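Local coordinates for modulator protein RSBR (Bacillus subtilis, PDB 2BNL), which regulates sigma-B in response to salt and heat stress by stimulating RsbT kinase activity toward RsbS in vitro, and is represented here by its N-terminal nonheme globin domain, at residues D24-L29 against E43-E48; Y35-Q40 against V75-S80; L54-V57 against A62-S65. All coordinates share one frame; numbering follows the deposited sequence.

Contact 1. Residues D24-L29 against E43-E48; sequences DTLKEL and ENISKE
Leu26, Ile45 and Ser46 meet with no ring, amide or carboxylate among them. The flat groups belong to the surroundings: Phe91 of helix 81-100 and Tyr42 touch Leu26, while Trp22 packs against Ser46. The junction itself is one leucine methyl set against a methyl and a hydroxyl of the facing helix. It joins helix 15-30 to helix 39-54 in the interior of the globin-like domain, and the closest CA atoms, those of Leu26 and Ser46, are 8.4 Å apart.

One atom does nearly all the touching. Leu26 CD1 lies 3.9 Å from Ile45 CG2, and it is almost as near to the branch point, with 4.0 Å between Leu26 CD1 and Ile45 CB. The methyl therefore rests on the shoulder of the isoleucine. Ile45 CG2 is brought there by the first torsion: with CG1 beside the backbone N (chi1 -67°), the CG2 branch falls anti to that nitrogen. On the serine side the same methyl comes within 3.5 Å of the hydroxyl, measured from Leu26 CD1 to Ser46 OG.

That oxygen is occupied by its own helix. Ser46 OG is hydrogen-bonded to Tyr42 O one turn earlier, and it has a weak further bond to Thr23 OG1 on helix 15-30. The charged ends nearby are engaged away from the junction, Glu28 with Arg94 and Glu48 with Arg73.

All three touching residues are buried, and only about 108 Å² is covered between the segments. The chemistry thus implies a small apolar seam, in which a hydroxyl already bonded to the backbone can face a methyl group without leaving its polarity unanswered.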
loop_
_atom_site.group_PDB
_atom_site.type_symbol
_atom_site.label_atom_id
_atom_site.label_comp_id
_atom_site.label_asym_id
_atom_site.label_seq_id
_atom_site.Cartn_x
_atom_site.Cartn_y
_atom_site.Cartn_z
ATOM N N ASP A 24 9.089 -17.041 -4.179
ATOM C CA ASP A 24 10.482 -16.626 -4.034
ATOM C C ASP A 24 10.641 -15.298 -3.388
ATOM O O ASP A 24 11.572 -15.088 -2.618
ATOM C CB ASP A 24 11.226 -16.635 -5.391
ATOM C CG ASP A 24 11.407 -18.041 -5.955
ATOM O OD1 ASP A 24 11.204 -19.085 -5.242
ATOM O OD2 ASP A 24 11.673 -18.109 -7.165
ATOM N N THR A 25 9.743 -14.362 -3.671
ATOM C CA THR A 25 9.766 -13.038 -3.000
ATOM C C THR A 25 9.539 -13.202 -1.514
ATOM O O THR A 25 10.280 -12.646 -0.749
ATOM C CB THR A 25 8.673 -12.157 -3.640
ATOM O OG1 THR A 25 8.951 -12.013 -5.022
ATOM C CG2 THR A 25 8.535 -10.813 -2.967
ATOM N N LEU A 26 8.545 -14.022 -1.099
ATOM C CA LEU A 26 8.274 -14.271 0.314
ATOM C C LEU A 26 9.458 -14.868 1.006
ATOM O O LEU A 26 9.841 -14.450 2.080
ATOM C CB LEU A 26 7.055 -15.176 0.510
ATOM C CG LEU A 26 5.718 -14.546 0.131
ATOM C CD1 LEU A 26 4.662 -15.537 0.084
ATOM C CD2 LEU A 26 5.273 -13.401 1.115
ATOM N N LYS A 27 10.063 -15.829 0.353
ATOM C CA LYS A 27 11.190 -16.491 0.919
ATOM C C LYS A 27 12.345 -15.531 1.125
ATOM O O LYS A 27 12.986 -15.517 2.173
ATOM C CB LYS A 27 11.560 -17.649 0.025
ATOM C CG LYS A 27 10.586 -18.823 0.116
ATOM C CD LYS A 27 10.925 -19.906 -0.964
ATOM C CE LYS A 27 12.302 -20.365 -0.824
ATOM N NZ LYS A 27 12.597 -21.656 -1.549
ATOM N N GLU A 28 12.608 -14.710 0.111
ATOM C CA GLU A 28 13.689 -13.691 0.179
ATOM C C GLU A 28 13.446 -12.761 1.331
ATOM O O GLU A 28 14.327 -12.453 2.106
ATOM C CB GLU A 28 13.727 -12.914 -1.156
ATOM C CG GLU A 28 14.743 -11.854 -1.276
ATOM C CD GLU A 28 14.587 -11.015 -2.585
ATOM O OE1 GLU A 28 14.032 -11.506 -3.633
ATOM O OE2 GLU A 28 14.935 -9.829 -2.514
ATOM N N LEU A 29 12.216 -12.318 1.460
ATOM C CA LEU A 29 11.897 -11.425 2.534
ATOM C C LEU A 29 11.977 -12.071 3.898
ATOM O O LEU A 29 12.399 -11.388 4.893
ATOM C CB LEU A 29 10.518 -10.779 2.320
ATOM C CG LEU A 29 10.389 -9.824 1.162
ATOM C CD1 LEU A 29 8.891 -9.512 0.914
ATOM C CD2 LEU A 29 11.170 -8.594 1.428
ATOM N N GLU A 43 4.396 -20.865 -0.423
ATOM C CA GLU A 43 3.661 -21.226 -1.625
ATOM C C GLU A 43 2.120 -21.115 -1.457
ATOM O O GLU A 43 1.434 -20.625 -2.305
ATOM C CB GLU A 43 4.095 -22.609 -2.130
ATOM C CG GLU A 43 3.374 -23.042 -3.377
ATOM C CD GLU A 43 3.662 -24.491 -3.801
ATOM O OE1 GLU A 43 4.851 -24.844 -3.778
ATOM O OE2 GLU A 43 2.682 -25.282 -4.050
ATOM N N ASN A 44 1.637 -21.577 -0.341
ATOM C CA ASN A 44 0.230 -21.572 -0.043
ATOM C C ASN A 44 -0.311 -20.147 0.096
ATOM O O ASN A 44 -1.421 -19.860 -0.274
ATOM C CB ASN A 44 -0.071 -22.386 1.207
ATOM C CG ASN A 44 -0.036 -23.861 0.991
ATOM O OD1 ASN A 44 0.275 -24.374 -0.072
ATOM N ND2 ASN A 44 -0.260 -24.567 2.060
ATOM N N ILE A 45 0.481 -19.280 0.682
ATOM C CA ILE A 45 0.161 -17.841 0.660
ATOM C C ILE A 45 0.074 -17.224 -0.734
ATOM O O ILE A 45 -0.905 -16.528 -1.025
ATOM C CB ILE A 45 1.184 -17.003 1.495
ATOM C CG1 ILE A 45 1.056 -17.347 2.969
ATOM C CG2 ILE A 45 0.977 -15.524 1.219
ATOM C CD1 ILE A 45 2.232 -16.973 3.757
ATOM N N SER A 46 1.055 -17.514 -1.595
ATOM C CA SER A 46 1.030 -17.037 -2.965
ATOM C C SER A 46 -0.158 -17.573 -3.700
ATOM O O SER A 46 -0.729 -16.844 -4.486
ATOM C CB SER A 46 2.309 -17.401 -3.670
ATOM O OG SER A 46 3.335 -16.964 -2.783
ATOM N N LYS A 47 -0.476 -18.849 -3.494
ATOM C CA LYS A 47 -1.611 -19.463 -4.163
ATOM C C LYS A 47 -2.945 -18.855 -3.682
ATOM O O LYS A 47 -3.821 -18.633 -4.516
ATOM C CB LYS A 47 -1.563 -21.029 -4.056
ATOM C CG LYS A 47 -2.840 -21.712 -4.563
ATOM C CD LYS A 47 -3.114 -21.466 -6.011
ATOM C CE LYS A 47 -4.299 -22.441 -6.602
ATOM N NZ LYS A 47 -5.012 -21.758 -7.699
ATOM N N GLU A 48 -3.086 -18.638 -2.405
ATOM C CA GLU A 48 -4.320 -18.031 -1.810
ATOM C C GLU A 48 -4.440 -16.634 -2.379
ATOM O O GLU A 48 -5.517 -16.150 -2.668
ATOM C CB GLU A 48 -4.214 -17.829 -0.314
ATOM C CG GLU A 48 -4.901 -18.810 0.637
ATOM C CD GLU A 48 -4.794 -18.393 2.142
ATOM O OE1 GLU A 48 -5.885 -18.046 2.712
ATOM O OE2 GLU A 48 -3.636 -18.439 2.753
#

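Contact 2. Residues Y35-Q40 against V75-S80; sequences YQLTDQ and VQIGLS
Tyr35 reaches Ile77 and Gly78 with its hydroxyl, while Leu37 meets Ile77 by methyl groups, so a polar and an apolar contact lie side by side. The close-fitting part is the leucine–isoleucine pair, where Leu37 CD1 stands 3.8 Å from Ile77 CD1. The same leucine methyl also lies 4.0 Å from the isoleucine carbonyl, measured from Leu37 CD1 to Ile77 O. The two side chains cross at a slant, and Ile77 leans on Val41 and Ile45 of helix 39-54 as well.

The outer part is looser. Tyr35 is exposed, and its ring carries the hydroxyl to the end of helix 64-76 and makes one directed bond: Tyr35 OH donates to Ile77 O over 3.0 Å. The angle at the oxygen, 129°, shows a bent approach, and the donor is tilted 21° from the carbonyl plane. The acceptor in turn lies at the ring's edge, near its plane. Beyond the bond, Tyr35 OH rests 3.4 Å from Gly78 CA, a close approach possible because glycine has no side chain there.

Gly78 is where the chain leaves helical angles after helix 64-76. Its positive phi (93°) and two bonds back into the last turn, among them Gly78 N to Val75 O at 3.0 Å, make a Schellman motif, and the tyrosine therefore docks on a helix C-terminus.

Around this surface contact the chain turns twice into new helices. Thr38 caps Val41 N at the start of helix 39-54, and Ser80 caps Phe83 N at the start of helix 81-100. Helix 109-135 joins in through Tyr131, whose hydroxyl bonds Leu79 O, and Ser80 packs on Asn129 of the second subunit.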
loop_
_atom_site.group_PDB
_atom_site.type_symbol
_atom_site.label_atom_id
_atom_site.label_comp_id
_atom_site.label_asym_id
_atom_site.label_seq_id
_atom_site.Cartn_x
_atom_site.Cartn_y
_atom_site.Cartn_z
ATOM N N TYR A 35 12.648 -15.731 11.983
ATOM C CA TYR A 35 12.509 -17.124 11.655
ATOM C C TYR A 35 11.924 -17.180 10.223
ATOM O O TYR A 35 11.282 -16.199 9.749
ATOM C CB TYR A 35 11.641 -17.858 12.688
ATOM C CG TYR A 35 10.204 -17.362 12.850
ATOM C CD1 TYR A 35 9.249 -17.700 11.964
ATOM C CD2 TYR A 35 9.836 -16.520 13.895
ATOM C CE1 TYR A 35 7.946 -17.274 12.089
ATOM C CE2 TYR A 35 8.463 -16.075 14.031
ATOM C CZ TYR A 35 7.560 -16.428 13.124
ATOM O OH TYR A 35 6.214 -16.037 13.235
ATOM N N GLN A 36 12.192 -18.316 9.577
ATOM C CA GLN A 36 11.580 -18.625 8.295
ATOM C C GLN A 36 10.593 -19.775 8.464
ATOM O O GLN A 36 10.846 -20.768 9.176
ATOM C CB GLN A 36 12.633 -18.904 7.223
ATOM C CG GLN A 36 13.605 -17.689 6.946
ATOM C CD GLN A 36 14.584 -17.467 8.103
ATOM O OE1 GLN A 36 15.197 -18.422 8.547
ATOM N NE2 GLN A 36 14.691 -16.233 8.609
ATOM N N LEU A 37 9.425 -19.609 7.853
ATOM C CA LEU A 37 8.508 -20.704 7.718
ATOM C C LEU A 37 8.975 -21.630 6.544
ATOM O O LEU A 37 10.027 -21.396 5.930
ATOM C CB LEU A 37 7.080 -20.221 7.586
ATOM C CG LEU A 37 6.728 -19.329 8.783
ATOM C CD1 LEU A 37 5.422 -18.598 8.593
ATOM C CD2 LEU A 37 6.780 -20.116 10.124
ATOM N N THR A 38 8.112 -22.581 6.155
ATOM C CA THR A 38 8.479 -23.536 5.171
ATOM C C THR A 38 8.189 -23.001 3.762
ATOM O O THR A 38 7.273 -22.176 3.584
ATOM C CB THR A 38 7.783 -24.865 5.394
ATOM O OG1 THR A 38 6.391 -24.699 5.216
ATOM C CG2 THR A 38 8.094 -25.316 6.812
ATOM N N ASP A 39 8.850 -23.637 2.768
ATOM C CA ASP A 39 8.471 -23.365 1.376
ATOM C C ASP A 39 6.990 -23.505 1.084
ATOM O O ASP A 39 6.443 -22.642 0.376
ATOM C CB ASP A 39 9.274 -24.188 0.430
ATOM C CG ASP A 39 10.783 -23.742 0.413
ATOM O OD1 ASP A 39 11.176 -22.764 1.129
ATOM O OD2 ASP A 39 11.588 -24.417 -0.275
ATOM N N GLN A 40 6.374 -24.632 1.539
ATOM C CA GLN A 40 4.969 -24.844 1.364
ATOM C C GLN A 40 4.081 -23.762 1.991
ATOM O O GLN A 40 3.082 -23.458 1.418
ATOM C CB GLN A 40 4.542 -26.222 1.847
ATOM C CG GLN A 40 3.174 -26.563 1.370
ATOM C CD GLN A 40 3.161 -26.842 -0.143
ATOM O OE1 GLN A 40 3.877 -27.695 -0.575
ATOM N NE2 GLN A 40 2.331 -26.104 -0.933
ATOM N N VAL A 75 -1.677 -13.032 10.217
ATOM C CA VAL A 75 -1.620 -12.742 11.637
ATOM C C VAL A 75 -1.224 -13.968 12.415
ATOM O O VAL A 75 -0.254 -13.874 13.207
ATOM C CB VAL A 75 -2.962 -12.196 12.149
ATOM C CG1 VAL A 75 -2.919 -12.029 13.753
ATOM C CG2 VAL A 75 -3.257 -10.874 11.452
ATOM N N GLN A 76 -1.908 -15.089 12.207
ATOM C CA GLN A 76 -1.749 -16.236 13.119
ATOM C C GLN A 76 -0.377 -16.883 13.012
ATOM O O GLN A 76 0.102 -17.415 13.999
ATOM C CB GLN A 76 -2.847 -17.245 12.966
ATOM C CG GLN A 76 -4.146 -16.529 13.392
ATOM C CD GLN A 76 -5.347 -17.412 13.453
ATOM O OE1 GLN A 76 -6.338 -17.101 14.178
ATOM N NE2 GLN A 76 -5.314 -18.475 12.710
ATOM N N ILE A 77 0.205 -16.820 11.801
ATOM C CA ILE A 77 1.508 -17.403 11.534
ATOM C C ILE A 77 2.585 -16.449 11.893
ATOM O O ILE A 77 3.696 -16.844 11.758
ATOM C CB ILE A 77 1.649 -18.050 10.103
ATOM C CG1 ILE A 77 1.712 -16.944 9.015
ATOM C CG2 ILE A 77 0.536 -19.174 9.917
ATOM C CD1 ILE A 77 1.951 -17.377 7.553
ATOM N N GLY A 78 2.284 -15.204 12.325
ATOM C CA GLY A 78 3.361 -14.309 12.796
ATOM C C GLY A 78 3.951 -13.366 11.730
ATOM O O GLY A 78 4.996 -12.758 11.946
ATOM N N LEU A 79 3.314 -13.234 10.574
ATOM C CA LEU A 79 3.738 -12.173 9.594
ATOM C C LEU A 79 3.250 -10.831 10.154
ATOM O O LEU A 79 2.116 -10.696 10.523
ATOM C CB LEU A 79 3.204 -12.391 8.207
ATOM C CG LEU A 79 3.453 -13.780 7.611
ATOM C CD1 LEU A 79 2.858 -13.639 6.177
ATOM C CD2 LEU A 79 4.952 -14.146 7.653
ATOM N N SER A 80 4.141 -9.863 10.292
ATOM C CA SER A 80 3.719 -8.486 10.637
ATOM C C SER A 80 3.072 -7.802 9.493
ATOM O O SER A 80 3.156 -8.238 8.344
ATOM C CB SER A 80 4.943 -7.659 11.037
ATOM O OG SER A 80 5.879 -7.537 9.999
#

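Contact 3. Residues L54-V57 against A62-S65; sequences LLSV and AAES
Leu55 and Ala63 face each other across a helix–loop–helix corner, the turn that carries the chain from helix 39-54 to helix 64-76, and their CA atoms are 5.8 Å apart. Ala63 occupies the N-cap position of the second helix.

The leucine side chain can be traced outward from the backbone. Its CB points at the alanine, with 4.0 Å between Leu55 CB and Ala63 CB. With CG placed beside the backbone N (chi1 -67°), the next carbon stands farther off, and one of the two branches comes back: Leu55 CD1 lies 4.1 Å from Ala63 CB. The alanine methyl is thus touched at both the base and the tip of the leucine, which is otherwise exposed. A third neighbour is the serine hydroxyl, as Ser56 OG is 3.9 Å from Ala63 CB. The preceding alanine packs on backbone instead, its methyl meeting the leucine carbonyl with 3.5 Å from Ala62 CB to Leu55 O.

The polar link across the corner is made by a water molecule. It accepts a hydrogen bond from Ala63 N and gives one to Ser56 OG. A weak further bond, long at 3.4 Å, runs from the water to Leu55 O. Ser56 OG has its stronger tie to Ile52 O in the last turn of helix 39-54, so the hydroxyl accepts the water's hydrogen bond while also being tied to a backbone carbonyl. Helix 5-13 adjoins the incoming side of the turn, where Tyr8 OH is hydrogen-bonded to Leu54 O.

The bridging water keeps short bonds on both sides, 2.8 Å to Ser56 OG and 2.9 Å to Ala63 N, and the angle between these two partners at the water oxygen is about 121°.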
loop_
_atom_site.group_PDB
_atom_site.type_symbol
_atom_site.label_atom_id
_atom_site.label_comp_id
_atom_site.label_asym_id
_atom_site.label_seq_id
_atom_site.Cartn_x
_atom_site.Cartn_y
_atom_site.Cartn_z
ATOM N N LEU A 54 -7.865 -13.713 -9.013
ATOM C CA LEU A 54 -8.679 -14.305 -10.099
ATOM C C LEU A 54 -10.228 -14.084 -9.883
ATOM O O LEU A 54 -10.980 -14.184 -10.810
ATOM C CB LEU A 54 -8.274 -15.785 -10.280
ATOM C CG LEU A 54 -6.890 -15.912 -10.949
ATOM C CD1 LEU A 54 -6.535 -17.373 -11.013
ATOM C CD2 LEU A 54 -6.794 -15.259 -12.396
ATOM N N LEU A 55 -10.640 -13.816 -8.642
ATOM C CA LEU A 55 -12.007 -13.462 -8.260
ATOM C C LEU A 55 -12.275 -11.985 -8.342
ATOM O O LEU A 55 -13.376 -11.594 -8.189
ATOM C CB LEU A 55 -12.256 -13.918 -6.811
ATOM C CG LEU A 55 -12.280 -15.420 -6.572
ATOM C CD1 LEU A 55 -12.201 -15.701 -5.037
ATOM C CD2 LEU A 55 -13.560 -16.026 -7.187
ATOM N N SER A 56 -11.249 -11.178 -8.550
ATOM C CA SER A 56 -11.289 -9.678 -8.374
ATOM C C SER A 56 -11.290 -8.803 -9.620
ATOM O O SER A 56 -10.804 -7.636 -9.610
ATOM C CB SER A 56 -10.178 -9.267 -7.408
ATOM O OG SER A 56 -10.338 -9.895 -6.168
ATOM N N VAL A 57 -11.777 -9.339 -10.745
ATOM C CA VAL A 57 -11.675 -8.561 -11.998
ATOM C C VAL A 57 -12.489 -7.213 -11.930
ATOM O O VAL A 57 -12.072 -6.251 -12.497
ATOM C CB VAL A 57 -12.080 -9.393 -13.270
ATOM C CG1 VAL A 57 -13.548 -9.557 -13.399
ATOM C CG2 VAL A 57 -11.521 -8.799 -14.510
ATOM N N ALA A 62 -15.916 -9.634 -4.368
ATOM C CA ALA A 62 -16.240 -11.065 -4.548
ATOM C C ALA A 62 -15.338 -11.984 -3.677
ATOM O O ALA A 62 -15.755 -13.049 -3.194
ATOM C CB ALA A 62 -16.139 -11.449 -6.032
ATOM N N ALA A 63 -14.136 -11.522 -3.442
ATOM C CA ALA A 63 -13.118 -12.278 -2.675
ATOM C C ALA A 63 -13.111 -11.944 -1.175
ATOM O O ALA A 63 -12.190 -12.282 -0.497
ATOM C CB ALA A 63 -11.766 -12.053 -3.253
ATOM N N GLU A 64 -14.196 -11.378 -0.663
ATOM C CA GLU A 64 -14.358 -11.042 0.779
ATOM C C GLU A 64 -13.873 -12.116 1.751
ATOM O O GLU A 64 -13.103 -11.833 2.650
ATOM C CB GLU A 64 -15.862 -10.740 1.080
ATOM C CG GLU A 64 -16.085 -10.418 2.515
ATOM C CD GLU A 64 -17.554 -10.030 2.799
ATOM O OE1 GLU A 64 -18.214 -9.385 1.930
ATOM O OE2 GLU A 64 -18.042 -10.373 3.888
ATOM N N SER A 65 -14.429 -13.293 1.622
ATOM C CA SER A 65 -14.144 -14.387 2.480
ATOM C C SER A 65 -12.654 -14.896 2.321
ATOM O O SER A 65 -11.951 -15.135 3.332
ATOM C CB SER A 65 -15.246 -15.468 2.363
ATOM O OG SER A 65 -14.837 -16.495 1.463
HETATM O O HOH W 1 -12.995 -9.669 -5.359
#

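How the contacts relate
Contact 1 is the buried one, contact 2 lies at the surface and contact 3 is intermediate, with two buried and two exposed partners. The chemistry differs from place to place: contact 1 has only van der Waals contacts of one leucine methyl, with an isoleucine and a hydroxyl, across its segments, a direct side-chain-to-carbonyl bond is added in contact 2, and a water carries the polar link in contact 3. Contacts 1 and 2 share helix 39-54 and touch, Ile45 CD1 lying 3.8 Å from Ile77 CD1. Contacts 2 and 3 use opposite ends of helix 64-76, their centres about 24 Å apart. Contacts 1 and 3 lie on opposite sides of the chain's centre.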